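Local coordinates for protein GH26C (Muricauda sp. MAR_2010_75, PDB 6Q78) that probably hydrolyses internal beta-1,4-mannosidic linkages in mannans as a family 26 glycoside hydrolase, at residues L76-I82 with V365-F369. Numbering follows the deposited sequence.
Sequences LSQNSFI and VKIGF
The backbone N of Ile82 donates to Gly368 O over 3.0 Å in a nearly straight bond (173° at the hydrogen), although it meets the carbonyl group tilted out of its plane. The second direct bond runs between side chains: Lys366 NZ donates to Gln78 OE1 at 3.2 Å. Beyond CG the lysine is fully extended and passes Ser77 O and then the amide, whereas the Gln78 chain bends at chi2 (-46°), bringing its amide beside the lysine; OE1 faces NZ, and NE2 bonds to Lys74 O. Glu325 forms a salt bridge with the same NZ, so an alanine in place of this lysine would probably leave both this carboxylate and Gln78 OE1 without their cationic partner. Water 1 links the two backbones, accepting from Ile367 N and lying within hydrogen-bonding distance of Ser77 O and Ser80 O.

The contact lies at the N-terminal ends of the neighbouring parallel strands 81-86 and 369-372, in the TIM barrel of the family 26 fold, where the first and last strands close the ring. Their pairing begins at Ile82 and Phe369, with Phe369 CA also 3.2 Å from Ile82 O in a CA-H...O contact.

Packing spreads from there. Ser77 CB sits 3.3 Å from Ile367 O, and Leu76 CD1 reaches Gly368 O. Phe81 and Ile367 run alongside each other in the same direction, CB to CG1 3.9 Å, while Ile367 CD1 approaches the ring obliquely; Leu360 of helix 351-361 touches both residues. Ile82 CB and Phe369 CB meet at 4.0 Å.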
ATOM      1  N   LEU A  76      -1.678  11.244  13.269  1.00 13.59           N
ATOM      2  CA  LEU A  76      -2.940  10.561  13.546  1.00 13.49           C
ATOM      3  C   LEU A  76      -2.705   9.124  14.015  1.00 13.12           C
ATOM      4  O   LEU A  76      -3.502   8.598  14.814  1.00 14.59           O
ATOM      5  CB  LEU A  76      -3.900  10.649  12.366  1.00 21.98           C
ATOM      6  CG  LEU A  76      -3.628   9.762  11.182  1.00 18.30           C
ATOM      7  CD1 LEU A  76      -4.210   8.353  11.398  1.00 18.77           C
ATOM      8  CD2 LEU A  76      -4.303  10.400   9.949  1.00 17.06           C
ATOM      9  N   SER A  77      -1.569   8.528  13.643  1.00 13.24           N
ATOM     10  CA  SER A  77      -1.269   7.162  14.086  1.00 13.09           C
ATOM     11  C   SER A  77      -1.141   7.045  15.608  1.00 18.50           C
ATOM     12  O   SER A  77      -1.204   5.927  16.137  1.00 15.75           O
ATOM     13  CB  SER A  77      -0.015   6.601  13.371  1.00 14.98           C
ATOM     14  OG  SER A  77       1.154   7.147  13.959  1.00 18.72           O
ATOM     15  N   GLN A  78      -0.918   8.151  16.340  1.00 15.90           N
ATOM     16  CA  GLN A  78      -0.813   8.032  17.797  1.00 19.32           C
ATOM     17  C   GLN A  78      -2.065   7.411  18.402  1.00 18.14           C
ATOM     18  O   GLN A  78      -1.979   6.664  19.388  1.00 21.67           O
ATOM     19  CB  GLN A  78      -0.544   9.399  18.447  1.00 19.90           C
ATOM     20  CG  GLN A  78       0.723  10.063  17.931  1.00 24.77           C
ATOM     21  CD  GLN A  78       1.901   9.077  17.879  1.00 29.67           C
ATOM     22  OE1 GLN A  78       2.390   8.648  18.918  1.00 31.70           O
ATOM     23  NE2 GLN A  78       2.338   8.699  16.668  1.00 35.37           N
ATOM     24  N   ASN A  79      -3.234   7.690  17.829  1.00 15.70           N
ATOM     25  CA  ASN A  79      -4.440   7.116  18.400  1.00 13.43           C
ATOM     26  C   ASN A  79      -5.508   6.708  17.397  1.00 21.02           C
ATOM     27  O   ASN A  79      -6.612   6.357  17.828  1.00 22.13           O
ATOM     28  CB  ASN A  79      -5.078   8.099  19.384  1.00 22.51           C
ATOM     29  CG  ASN A  79      -5.429   9.409  18.742  1.00 20.21           C
ATOM     30  OD1 ASN A  79      -5.440   9.542  17.521  1.00 30.32           O
ATOM     31  ND2 ASN A  79      -5.726  10.408  19.577  1.00 31.98           N
ATOM     32  N   SER A  80      -5.256   6.763  16.095  1.00 14.65           N
ATOM     33  CA  SER A  80      -6.303   6.499  15.120  1.00 13.36           C
ATOM     34  C   SER A  80      -5.640   5.887  13.895  1.00 10.66           C
ATOM     35  O   SER A  80      -4.404   5.796  13.822  1.00 11.88           O
ATOM     36  CB  SER A  80      -6.981   7.808  14.680  1.00 12.38           C
ATOM     37  OG  SER A  80      -7.670   8.448  15.756  1.00 23.57           O
ATOM     38  N   PHE A  81      -6.462   5.484  12.914  1.00  9.91           N
ATOM     39  CA  PHE A  81      -5.911   5.018  11.645  1.00  9.42           C
ATOM     40  C   PHE A  81      -6.933   5.169  10.512  1.00 10.25           C
ATOM     41  O   PHE A  81      -8.146   5.013  10.709  1.00 10.71           O
ATOM     42  CB  PHE A  81      -5.402   3.557  11.720  1.00 11.22           C
ATOM     43  CG  PHE A  81      -6.420   2.588  12.232  1.00  9.90           C
ATOM     44  CD1 PHE A  81      -7.323   1.993  11.359  1.00 11.01           C
ATOM     45  CD2 PHE A  81      -6.469   2.257  13.569  1.00 11.38           C
ATOM     46  CE1 PHE A  81      -8.296   1.119  11.831  1.00 11.63           C
ATOM     47  CE2 PHE A  81      -7.427   1.353  14.063  1.00 12.45           C
ATOM     48  CZ  PHE A  81      -8.339   0.778  13.188  1.00 15.13           C
ATOM     49  N   ILE A  82      -6.420   5.453   9.323  1.00  9.06           N
ATOM     50  CA  ILE A  82      -7.280   5.529   8.139  1.00  8.40           C
ATOM     51  C   ILE A  82      -7.541   4.127   7.626  1.00  8.97           C
ATOM     52  O   ILE A  82      -6.637   3.285   7.626  1.00  9.71           O
ATOM     53  CB  ILE A  82      -6.596   6.398   7.074  1.00  7.95           C
ATOM     54  CG1 ILE A  82      -6.488   7.838   7.591  1.00  9.73           C
ATOM     55  CG2 ILE A  82      -7.370   6.380   5.754  1.00 11.94           C
ATOM     56  CD1 ILE A  82      -5.602   8.748   6.702  1.00  9.96           C
ATOM     57  N   VAL A 365      -0.599  -0.569  19.702  1.00 15.62           N
ATOM     58  CA  VAL A 365      -0.165  -0.471  18.305  1.00 14.10           C
ATOM     59  C   VAL A 365      -0.506   0.921  17.768  1.00 14.56           C
ATOM     60  O   VAL A 365      -1.582   1.470  18.043  1.00 17.88           O
ATOM     61  CB  VAL A 365      -0.838  -1.588  17.479  1.00 16.25           C
ATOM     62  CG1 VAL A 365      -0.692  -1.361  15.957  1.00 13.18           C
ATOM     63  CG2 VAL A 365      -0.282  -2.981  17.859  1.00 16.23           C
ATOM     64  N   LYS A 366       0.428   1.511  17.016  1.00 13.74           N
ATOM     65  CA  LYS A 366       0.250   2.811  16.367  1.00 14.92           C
ATOM     66  C   LYS A 366       0.495   2.648  14.873  1.00 14.73           C
ATOM     67  O   LYS A 366       1.634   2.412  14.446  1.00 13.45           O
ATOM     68  CB  LYS A 366       1.206   3.851  16.948  1.00 14.08           C
ATOM     69  CG  LYS A 366       0.950   4.183  18.404  1.00 19.10           C
ATOM     70  CD  LYS A 366       1.970   5.197  18.911  1.00 23.32           C
ATOM     71  CE  LYS A 366       1.778   5.438  20.389  1.00 30.46           C
ATOM     72  NZ  LYS A 366       2.896   6.267  20.923  1.00 34.51           N
ATOM     73  N   ILE A 367      -0.563   2.788  14.059  1.00 12.20           N
ATOM     74  CA  ILE A 367      -0.437   2.668  12.607  1.00 10.32           C
ATOM     75  C   ILE A 367      -1.151   3.846  11.963  1.00 10.36           C
ATOM     76  O   ILE A 367      -2.159   4.325  12.478  1.00 12.05           O
ATOM     77  CB  ILE A 367      -1.030   1.348  12.061  1.00 11.40           C
ATOM     78  CG1 ILE A 367      -2.458   1.142  12.581  1.00 12.71           C
ATOM     79  CG2 ILE A 367      -0.121   0.135  12.371  1.00 10.57           C
ATOM     80  CD1 ILE A 367      -3.293   0.208  11.688  1.00 15.56           C
ATOM     81  N   GLY A 368      -0.633   4.286  10.813  1.00 10.38           N
ATOM     82  CA  GLY A 368      -1.268   5.402  10.126  1.00  8.55           C
ATOM     83  C   GLY A 368      -2.454   4.964   9.305  1.00 10.26           C
ATOM     84  O   GLY A 368      -3.416   5.728   9.141  1.00 11.45           O
ATOM     85  N   PHE A 369      -2.423   3.743   8.779  1.00  9.02           N
ATOM     86  CA  PHE A 369      -3.497   3.302   7.900  1.00  7.56           C
ATOM     87  C   PHE A 369      -3.489   1.799   7.757  1.00  9.30           C
ATOM     88  O   PHE A 369      -2.479   1.133   8.008  1.00  9.34           O
ATOM     89  CB  PHE A 369      -3.440   3.982   6.520  1.00  9.95           C
ATOM     90  CG  PHE A 369      -2.260   3.593   5.686  1.00  8.32           C
ATOM     91  CD1 PHE A 369      -1.096   4.304   5.756  1.00 11.15           C
ATOM     92  CD2 PHE A 369      -2.341   2.533   4.801  1.00 10.13           C
ATOM     93  CE1 PHE A 369       0.015   3.956   4.928  1.00 11.19           C
ATOM     94  CE2 PHE A 369      -1.256   2.201   3.952  1.00  9.92           C
ATOM     95  CZ  PHE A 369      -0.094   2.921   4.029  1.00 11.08           C
TER
HETATM   96  O   HOH W   1      -3.024   3.857  15.356  1.00 14.79           O
HETATM   97  O   HOH W   2       3.157   5.182  12.971  1.00 17.47           O
HETATM   98  O   HOH W   3      -2.575   3.891  19.400  1.00 25.75           O